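Local coordinates for protein transcriptional regulator (Corynebacterium diphtheriae, PDB 3LMM) that is of unknown function but probably acts as a DNA-binding transcriptional regulator, at residues A[70-79]-A[140-151]; A[225-233]-A[358-366]. All blocks are in the same frame, centred on the assembly; numbering follows the deposited sequence.

Interaction 1 (A[70-79]-A[140-151]); sequences DEVACMANTP and PIEDTSDRLRWR
N77, on the last turn of helix 62-77, grips the chain entering and leaving the hairpin-like loop 140-151, within the AlbA-type Schlafen domain. Its OD1 takes I141 N on a lone pair in the carbonyl plane (2.6 Å, 167°). ND2 gives one hydrogen to I141 O, lying in the amide plane at 2.8 Å, and the other to R149 O at 3.1 Å, so three bonds fix the amide's rotation. CG sits beside the backbone N (chi1 -74°), which carries the amide toward the loop. One turn back, A73 CB lies 4.0 Å from I141 CG2, and C74, disulfide-linked to C156, makes a CH...O contact from CA to R149 O. Beside N77, the W150 ring edge meets N77 O near the ring plane. R151 passes M75, whose CE lies 3.9 Å from R151 CB, toward a salt bridge with D41, a cobalt ligand. At the other end D70 reaches turn 143-146: a water bridges D70 O and D143 OD2, and D70 OD1 pairs with R147 NH2 at long range, by charge only. D143 OD1 accepts S145 N, an Asx turn, and R147 N from the opposite face; D143 OD2, in R147's guanidinium plane, takes NE on its syn lone pair.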
loop_
_atom_site.group_PDB
_atom_site.type_symbol
_atom_site.label_atom_id
_atom_site.label_comp_id
_atom_site.label_asym_id
_atom_site.label_seq_id
_atom_site.Cartn_x
_atom_site.Cartn_y
_atom_site.Cartn_z
ATOM N N ASP A 70 12.528 -9.424 -1.171
ATOM C CA ASP A 70 12.162 -10.396 -0.146
ATOM C C ASP A 70 13.157 -10.387 0.995
ATOM O O ASP A 70 12.770 -10.513 2.153
ATOM C CB ASP A 70 12.079 -11.805 -0.731
ATOM C CG ASP A 70 10.711 -12.117 -1.306
ATOM O OD1 ASP A 70 10.526 -13.223 -1.870
ATOM O OD2 ASP A 70 9.814 -11.256 -1.191
ATOM N N GLU A 71 14.438 -10.241 0.674
ATOM C CA GLU A 71 15.444 -10.217 1.722
ATOM C C GLU A 71 15.282 -8.964 2.594
ATOM O O GLU A 71 15.391 -9.034 3.819
ATOM C CB GLU A 71 16.848 -10.273 1.118
ATOM C CG GLU A 71 17.939 -10.639 2.128
ATOM C CD GLU A 71 17.919 -12.115 2.535
ATOM O OE1 GLU A 71 16.857 -12.618 2.972
ATOM O OE2 GLU A 71 18.976 -12.780 2.426
ATOM N N VAL A 72 15.012 -7.821 1.968
ATOM C CA VAL A 72 14.826 -6.582 2.725
ATOM C C VAL A 72 13.674 -6.731 3.713
ATOM O O VAL A 72 13.754 -6.251 4.835
ATOM C CB VAL A 72 14.555 -5.392 1.792
ATOM C CG1 VAL A 72 14.334 -4.126 2.597
ATOM C CG2 VAL A 72 15.723 -5.218 0.862
ATOM N N ALA A 73 12.603 -7.395 3.299
ATOM C CA ALA A 73 11.504 -7.605 4.218
ATOM C C ALA A 73 11.980 -8.461 5.408
ATOM O O ALA A 73 11.527 -8.250 6.526
ATOM C CB ALA A 73 10.325 -8.265 3.519
ATOM N N CYS A 74 12.882 -9.422 5.202
ATOM C CA CYS A 74 13.344 -10.209 6.355
ATOM C C CYS A 74 13.958 -9.276 7.346
ATOM O O CYS A 74 13.634 -9.289 8.529
ATOM C CB CYS A 74 14.444 -11.205 6.005
ATOM S SG CYS A 74 13.835 -12.875 5.728
HETATM N N MSE A 75 14.876 -8.473 6.832
HETATM C CA MSE A 75 15.612 -7.544 7.644
HETATM C C MSE A 75 14.696 -6.595 8.369
HETATM O O MSE A 75 14.591 -6.643 9.594
HETATM C CB MSE A 75 16.583 -6.761 6.777
HETATM C CG MSE A 75 17.721 -6.193 7.564
HETATM SE SE MSE A 75 18.875 -7.565 8.252
HETATM C CE MSE A 75 18.115 -7.802 9.999
ATOM N N ALA A 76 14.027 -5.739 7.605
ATOM C CA ALA A 76 13.115 -4.765 8.182
ATOM C C ALA A 76 12.193 -5.390 9.222
ATOM O O ALA A 76 11.771 -4.718 10.155
ATOM C CB ALA A 76 12.297 -4.100 7.074
ATOM N N ASN A 77 11.893 -6.676 9.067
ATOM C CA ASN A 77 11.021 -7.359 10.013
ATOM C C ASN A 77 11.719 -7.774 11.277
ATOM O O ASN A 77 11.073 -7.969 12.290
ATOM C CB ASN A 77 10.409 -8.617 9.409
ATOM C CG ASN A 77 9.327 -8.315 8.425
ATOM O OD1 ASN A 77 8.524 -7.409 8.635
ATOM N ND2 ASN A 77 9.275 -9.086 7.343
ATOM N N THR A 78 13.026 -7.963 11.234
ATOM C CA THR A 78 13.701 -8.363 12.458
ATOM C C THR A 78 14.037 -7.085 13.213
ATOM O O THR A 78 14.457 -6.094 12.613
ATOM C CB THR A 78 15.000 -9.114 12.186
ATOM O OG1 THR A 78 16.094 -8.258 12.511
ATOM C CG2 THR A 78 15.119 -9.485 10.738
ATOM N N PRO A 79 13.868 -7.082 14.543
ATOM C CA PRO A 79 14.195 -5.840 15.249
ATOM C C PRO A 79 15.654 -5.406 15.065
ATOM O O PRO A 79 16.563 -6.233 14.992
ATOM C CB PRO A 79 13.842 -6.167 16.700
ATOM C CG PRO A 79 14.159 -7.627 16.790
ATOM C CD PRO A 79 13.589 -8.177 15.494
ATOM N N PRO A 140 4.865 -5.269 10.623
ATOM C CA PRO A 140 5.326 -6.343 9.740
ATOM C C PRO A 140 5.283 -6.013 8.255
ATOM O O PRO A 140 4.326 -5.422 7.754
ATOM C CB PRO A 140 4.429 -7.524 10.115
ATOM C CG PRO A 140 3.225 -6.880 10.728
ATOM C CD PRO A 140 3.811 -5.743 11.528
ATOM N N ILE A 141 6.346 -6.399 7.560
ATOM C CA ILE A 141 6.467 -6.162 6.127
ATOM C C ILE A 141 6.378 -7.507 5.419
ATOM O O ILE A 141 7.302 -8.315 5.509
ATOM C CB ILE A 141 7.834 -5.508 5.780
ATOM C CG1 ILE A 141 8.060 -4.245 6.632
ATOM C CG2 ILE A 141 7.877 -5.167 4.312
ATOM C CD1 ILE A 141 6.869 -3.267 6.641
ATOM N N GLU A 142 5.266 -7.753 4.730
ATOM C CA GLU A 142 5.086 -9.008 4.006
ATOM C C GLU A 142 5.864 -8.969 2.699
ATOM O O GLU A 142 5.930 -7.927 2.052
ATOM C CB GLU A 142 3.602 -9.245 3.739
ATOM C CG GLU A 142 2.891 -9.846 4.938
ATOM C CD GLU A 142 1.427 -9.445 5.037
ATOM O OE1 GLU A 142 0.715 -10.029 5.892
ATOM O OE2 GLU A 142 0.996 -8.549 4.272
ATOM N N ASP A 143 6.461 -10.093 2.309
ATOM C CA ASP A 143 7.247 -10.110 1.083
ATOM C C ASP A 143 6.415 -10.353 -0.173
ATOM O O ASP A 143 5.192 -10.408 -0.121
ATOM C CB ASP A 143 8.367 -11.146 1.172
ATOM C CG ASP A 143 7.851 -12.557 1.330
ATOM O OD1 ASP A 143 6.681 -12.816 0.989
ATOM O OD2 ASP A 143 8.628 -13.420 1.787
ATOM N N THR A 144 7.092 -10.502 -1.306
ATOM C CA THR A 144 6.419 -10.706 -2.584
ATOM C C THR A 144 5.452 -11.876 -2.619
ATOM O O THR A 144 4.536 -11.896 -3.437
ATOM C CB THR A 144 7.432 -10.900 -3.700
ATOM O OG1 THR A 144 8.195 -12.081 -3.439
ATOM C CG2 THR A 144 8.362 -9.697 -3.784
ATOM N N SER A 145 5.671 -12.850 -1.741
ATOM C CA SER A 145 4.824 -14.035 -1.664
ATOM C C SER A 145 3.875 -13.958 -0.459
ATOM O O SER A 145 3.332 -14.975 -0.017
ATOM C CB SER A 145 5.697 -15.287 -1.539
ATOM O OG SER A 145 6.624 -15.394 -2.614
ATOM N N ASP A 146 3.684 -12.747 0.064
ATOM C CA ASP A 146 2.820 -12.504 1.223
ATOM C C ASP A 146 3.254 -13.267 2.462
ATOM O O ASP A 146 2.419 -13.782 3.209
ATOM C CB ASP A 146 1.368 -12.851 0.903
ATOM C CG ASP A 146 0.596 -11.663 0.397
ATOM O OD1 ASP A 146 -0.622 -11.801 0.156
ATOM O OD2 ASP A 146 1.207 -10.582 0.241
ATOM N N ARG A 147 4.565 -13.336 2.677
ATOM C CA ARG A 147 5.103 -14.023 3.843
ATOM C C ARG A 147 5.694 -12.993 4.791
ATOM O O ARG A 147 6.083 -11.891 4.389
ATOM C CB ARG A 147 6.179 -15.034 3.433
ATOM C CG ARG A 147 5.765 -15.965 2.310
ATOM C CD ARG A 147 6.907 -16.879 1.856
ATOM N NE ARG A 147 8.129 -16.126 1.544
ATOM C CZ ARG A 147 9.235 -16.658 1.021
ATOM N NH1 ARG A 147 9.288 -17.952 0.741
ATOM N NH2 ARG A 147 10.295 -15.900 0.788
ATOM N N LEU A 148 5.751 -13.372 6.056
ATOM C CA LEU A 148 6.273 -12.518 7.099
ATOM C C LEU A 148 7.351 -13.282 7.865
ATOM O O LEU A 148 7.048 -14.057 8.767
ATOM C CB LEU A 148 5.131 -12.131 8.034
ATOM C CG LEU A 148 5.542 -11.469 9.343
ATOM C CD1 LEU A 148 6.418 -10.275 9.027
ATOM C CD2 LEU A 148 4.308 -11.045 10.125
ATOM N N ARG A 149 8.608 -13.076 7.492
ATOM C CA ARG A 149 9.710 -13.750 8.152
ATOM C C ARG A 149 10.811 -12.756 8.516
ATOM O O ARG A 149 10.879 -11.659 7.967
ATOM C CB ARG A 149 10.246 -14.882 7.256
ATOM C CG ARG A 149 10.104 -14.638 5.757
ATOM C CD ARG A 149 9.801 -15.939 5.004
ATOM N NE ARG A 149 10.970 -16.795 4.830
ATOM C CZ ARG A 149 10.919 -18.110 4.626
ATOM N NH1 ARG A 149 12.040 -18.808 4.474
ATOM N NH2 ARG A 149 9.751 -18.739 4.593
ATOM N N TRP A 150 11.661 -13.136 9.460
ATOM C CA TRP A 150 12.745 -12.265 9.892
ATOM C C TRP A 150 14.078 -12.994 10.000
ATOM O O TRP A 150 14.108 -14.200 10.187
ATOM C CB TRP A 150 12.391 -11.644 11.236
ATOM C CG TRP A 150 12.094 -12.632 12.322
ATOM C CD1 TRP A 150 12.159 -14.002 12.258
ATOM C CD2 TRP A 150 11.672 -12.315 13.649
ATOM N NE1 TRP A 150 11.800 -14.554 13.474
ATOM C CE2 TRP A 150 11.498 -13.539 14.342
ATOM C CE3 TRP A 150 11.420 -11.116 14.319
ATOM C CZ2 TRP A 150 11.090 -13.594 15.669
ATOM C CZ3 TRP A 150 11.012 -11.168 15.641
ATOM C CH2 TRP A 150 10.850 -12.405 16.305
ATOM N N ARG A 151 15.177 -12.253 9.894
ATOM C CA ARG A 151 16.526 -12.816 9.990
ATOM C C ARG A 151 16.820 -13.583 11.282
ATOM O O ARG A 151 16.526 -13.108 12.381
ATOM C CB ARG A 151 17.558 -11.690 9.866
ATOM C CG ARG A 151 18.113 -11.446 8.478
ATOM C CD ARG A 151 18.846 -12.668 7.954
ATOM N NE ARG A 151 20.099 -12.351 7.259
ATOM C CZ ARG A 151 21.290 -12.260 7.852
ATOM N NH1 ARG A 151 21.405 -12.453 9.161
ATOM N NH2 ARG A 151 22.380 -12.017 7.131
HETATM O O HOH W 1 10.909 -12.717 2.668
#

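Interaction 2 (A[225-233]-A[358-366]); sequences SQAGKLLFT and ALADLYRAL
The ring of Y363 takes L231 on one face: L231 CD2 stands 4.0 Å from the ring centroid and 14° off the normal, a CH-pi contact, while L231 CD1 reaches over the phenol end and lies 3.7 Å from Y363 CZ. The ring of F232 is used at its edge. There L366 CD1 approaches F232 CZ near the ring plane, at 4.2 Å, the two side chains sliding past each other in opposite directions; G228 O, from the preceding turn of F232's own helix, also lies at the edge in plane. This is helix-on-helix packing: the segments 226-232 and 358-365 cross at -58°, their axes 9.1 Å apart at the closest. The second helix belongs to the RecG C-terminal-like region, related by family to the histidine-kinase type of ATPase.

Beside the rings, leucine and alanine make the rest of the join. L231 and L362 reach toward each other tip to tip, CD2 to CD2 at 3.6 Å; L362 extends from its helix with CG anti to the backbone N (chi1 -173°). A227, facing the partner helix where the two backbones come nearest, sets its CB 3.7 Å from the same L362 CD2, and 3.9 Å from L359 CD2. L359 CD2 also meets L231 CD1, so L231 is wedged among L359, L362 and Y363.

Behind this layer, helix 264-278 covers L230 and L231, helix 190-199 lies against F232 and L366, and M309 and I310 of helix 298-311 pack on Y363. The contact is thus buried and apolar. The start of helix 226-232 is set by its N-cap: S225 OG accepts G228 N at 3.1 Å.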
loop_
_atom_site.group_PDB
_atom_site.type_symbol
_atom_site.label_atom_id
_atom_site.label_comp_id
_atom_site.label_asym_id
_atom_site.label_seq_id
_atom_site.Cartn_x
_atom_site.Cartn_y
_atom_site.Cartn_z
ATOM N N SER A 225 -4.228 -5.256 22.873
ATOM C CA SER A 225 -3.427 -4.079 22.591
ATOM C C SER A 225 -4.398 -2.941 22.421
ATOM O O SER A 225 -5.613 -3.124 22.493
ATOM C CB SER A 225 -2.622 -4.255 21.305
ATOM O OG SER A 225 -3.464 -4.457 20.182
ATOM N N GLN A 226 -3.855 -1.765 22.170
ATOM C CA GLN A 226 -4.687 -0.593 21.982
ATOM C C GLN A 226 -5.501 -0.727 20.681
ATOM O O GLN A 226 -6.652 -0.301 20.611
ATOM C CB GLN A 226 -3.798 0.656 21.950
ATOM C CG GLN A 226 -4.523 1.962 22.244
ATOM C CD GLN A 226 -5.048 2.036 23.660
ATOM O OE1 GLN A 226 -4.279 1.989 24.621
ATOM N NE2 GLN A 226 -6.366 2.167 23.799
ATOM N N ALA A 227 -4.904 -1.333 19.658
ATOM C CA ALA A 227 -5.609 -1.520 18.396
ATOM C C ALA A 227 -6.631 -2.645 18.522
ATOM O O ALA A 227 -7.663 -2.648 17.847
ATOM C CB ALA A 227 -4.631 -1.836 17.270
ATOM N N GLY A 228 -6.328 -3.607 19.384
ATOM C CA GLY A 228 -7.226 -4.723 19.576
ATOM C C GLY A 228 -8.422 -4.285 20.384
ATOM O O GLY A 228 -9.543 -4.718 20.129
ATOM N N LYS A 229 -8.185 -3.425 21.368
ATOM C CA LYS A 229 -9.264 -2.924 22.213
ATOM C C LYS A 229 -10.184 -2.033 21.374
ATOM O O LYS A 229 -11.409 -2.128 21.455
ATOM C CB LYS A 229 -8.681 -2.116 23.385
ATOM C CG LYS A 229 -9.682 -1.255 24.174
ATOM C CD LYS A 229 -8.971 -0.504 25.300
ATOM C CE LYS A 229 -9.887 0.449 26.086
ATOM N NZ LYS A 229 -10.165 1.767 25.425
ATOM N N LEU A 230 -9.576 -1.187 20.554
ATOM C CA LEU A 230 -10.320 -0.264 19.718
ATOM C C LEU A 230 -11.202 -0.989 18.711
ATOM O O LEU A 230 -12.292 -0.521 18.374
ATOM C CB LEU A 230 -9.328 0.658 19.002
ATOM C CG LEU A 230 -9.740 1.999 18.375
ATOM C CD1 LEU A 230 -9.645 1.913 16.879
ATOM C CD2 LEU A 230 -11.132 2.379 18.812
ATOM N N LEU A 231 -10.749 -2.148 18.255
ATOM C CA LEU A 231 -11.509 -2.908 17.266
ATOM C C LEU A 231 -12.569 -3.898 17.758
ATOM O O LEU A 231 -13.633 -4.003 17.151
ATOM C CB LEU A 231 -10.549 -3.630 16.315
ATOM C CG LEU A 231 -10.525 -3.040 14.896
ATOM C CD1 LEU A 231 -10.304 -1.539 14.962
ATOM C CD2 LEU A 231 -9.439 -3.709 14.073
ATOM N N PHE A 232 -12.300 -4.614 18.847
ATOM C CA PHE A 232 -13.268 -5.583 19.337
ATOM C C PHE A 232 -13.994 -5.199 20.621
ATOM O O PHE A 232 -14.769 -5.989 21.167
ATOM C CB PHE A 232 -12.594 -6.929 19.523
ATOM C CG PHE A 232 -12.086 -7.520 18.250
ATOM C CD1 PHE A 232 -10.813 -7.222 17.782
ATOM C CD2 PHE A 232 -12.877 -8.395 17.518
ATOM C CE1 PHE A 232 -10.329 -7.797 16.598
ATOM C CE2 PHE A 232 -12.404 -8.974 16.332
ATOM C CZ PHE A 232 -11.127 -8.677 15.874
ATOM N N THR A 233 -13.754 -3.980 21.087
ATOM C CA THR A 233 -14.353 -3.464 22.313
ATOM C C THR A 233 -15.095 -2.166 22.051
ATOM O O THR A 233 -14.623 -1.315 21.292
ATOM C CB THR A 233 -13.260 -3.186 23.362
ATOM O OG1 THR A 233 -12.867 -4.420 23.978
ATOM C CG2 THR A 233 -13.747 -2.198 24.411
ATOM N N ALA A 358 0.463 0.017 14.153
ATOM C CA ALA A 358 -0.139 -1.094 14.865
ATOM C C ALA A 358 -1.582 -1.331 14.401
ATOM O O ALA A 358 -1.965 -2.458 14.077
ATOM C CB ALA A 358 -0.106 -0.831 16.360
ATOM N N LEU A 359 -2.378 -0.267 14.355
ATOM C CA LEU A 359 -3.782 -0.366 13.944
ATOM C C LEU A 359 -3.862 -0.865 12.518
ATOM O O LEU A 359 -4.688 -1.720 12.189
ATOM C CB LEU A 359 -4.465 1.006 14.020
ATOM C CG LEU A 359 -5.961 1.175 14.333
ATOM C CD1 LEU A 359 -6.563 2.099 13.287
ATOM C CD2 LEU A 359 -6.684 -0.157 14.365
ATOM N N ALA A 360 -3.010 -0.309 11.667
ATOM C CA ALA A 360 -2.990 -0.709 10.275
ATOM C C ALA A 360 -2.736 -2.201 10.216
ATOM O O ALA A 360 -3.544 -2.949 9.669
ATOM C CB ALA A 360 -1.906 0.033 9.522
ATOM N N ASP A 361 -1.634 -2.651 10.804
ATOM C CA ASP A 361 -1.352 -4.071 10.750
ATOM C C ASP A 361 -2.505 -4.959 11.213
ATOM O O ASP A 361 -2.744 -6.010 10.622
ATOM C CB ASP A 361 -0.122 -4.439 11.558
ATOM C CG ASP A 361 0.138 -5.922 11.516
ATOM O OD1 ASP A 361 0.440 -6.421 10.409
ATOM O OD2 ASP A 361 0.013 -6.594 12.569
ATOM N N LEU A 362 -3.208 -4.555 12.269
ATOM C CA LEU A 362 -4.314 -5.352 12.769
ATOM C C LEU A 362 -5.381 -5.524 11.702
ATOM O O LEU A 362 -5.974 -6.599 11.583
ATOM C CB LEU A 362 -4.924 -4.707 14.010
ATOM C CG LEU A 362 -5.994 -5.533 14.731
ATOM C CD1 LEU A 362 -5.427 -6.864 15.201
ATOM C CD2 LEU A 362 -6.525 -4.726 15.904
ATOM N N TYR A 363 -5.634 -4.476 10.921
ATOM C CA TYR A 363 -6.650 -4.563 9.860
ATOM C C TYR A 363 -6.189 -5.507 8.750
ATOM O O TYR A 363 -7.003 -6.190 8.133
ATOM C CB TYR A 363 -6.945 -3.173 9.282
ATOM C CG TYR A 363 -8.024 -2.410 10.013
ATOM C CD1 TYR A 363 -9.376 -2.626 9.739
ATOM C CD2 TYR A 363 -7.692 -1.459 10.967
ATOM C CE1 TYR A 363 -10.374 -1.900 10.401
ATOM C CE2 TYR A 363 -8.673 -0.729 11.633
ATOM C CZ TYR A 363 -10.013 -0.947 11.349
ATOM O OH TYR A 363 -10.957 -0.177 12.009
ATOM N N ARG A 364 -4.881 -5.526 8.507
ATOM C CA ARG A 364 -4.286 -6.397 7.506
ATOM C C ARG A 364 -4.458 -7.830 7.979
ATOM O O ARG A 364 -4.834 -8.714 7.209
ATOM C CB ARG A 364 -2.792 -6.113 7.365
ATOM C CG ARG A 364 -2.393 -5.300 6.152
ATOM C CD ARG A 364 -2.772 -6.001 4.846
ATOM N NE ARG A 364 -2.157 -7.318 4.683
ATOM C CZ ARG A 364 -2.226 -8.039 3.568
ATOM N NH1 ARG A 364 -2.878 -7.574 2.508
ATOM N NH2 ARG A 364 -1.653 -9.235 3.514
ATOM N N ALA A 365 -4.169 -8.045 9.257
ATOM C CA ALA A 365 -4.267 -9.360 9.870
ATOM C C ALA A 365 -5.668 -9.930 9.725
ATOM O O ALA A 365 -5.826 -11.136 9.532
ATOM C CB ALA A 365 -3.878 -9.273 11.334
ATOM N N LEU A 366 -6.676 -9.060 9.817
ATOM C CA LEU A 366 -8.080 -9.461 9.669
ATOM C C LEU A 366 -8.443 -9.651 8.202
ATOM O O LEU A 366 -9.503 -10.186 7.878
ATOM C CB LEU A 366 -9.016 -8.409 10.261
ATOM C CG LEU A 366 -9.279 -8.441 11.759
ATOM C CD1 LEU A 366 -9.656 -9.839 12.166
ATOM C CD2 LEU A 366 -8.061 -7.997 12.502
#

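In the fold
Interaction 1 closes along the chain before interaction 2 opens, and their centres lie about 20 Å apart. They share no helix, strand or sheet: 70-79 with 140-151 belongs to the AlbA-type domain near the cobalt site, whereas 358-366 lies on a helix that follows strand 330-336 of the six-stranded mixed sheet and precedes strand 392-396. The two regions nevertheless meet directly. E142 OE2, on the loop of interaction 1, makes a salt bridge to R364 NH2 on the helix of interaction 2 at 2.8 Å, and P140 packs against D361. R161, on helix 161-171, pairs with both E142 and D361. This charged seam ties the AlbA-type region to the RecG C-terminal-like region of a multi-domain protein.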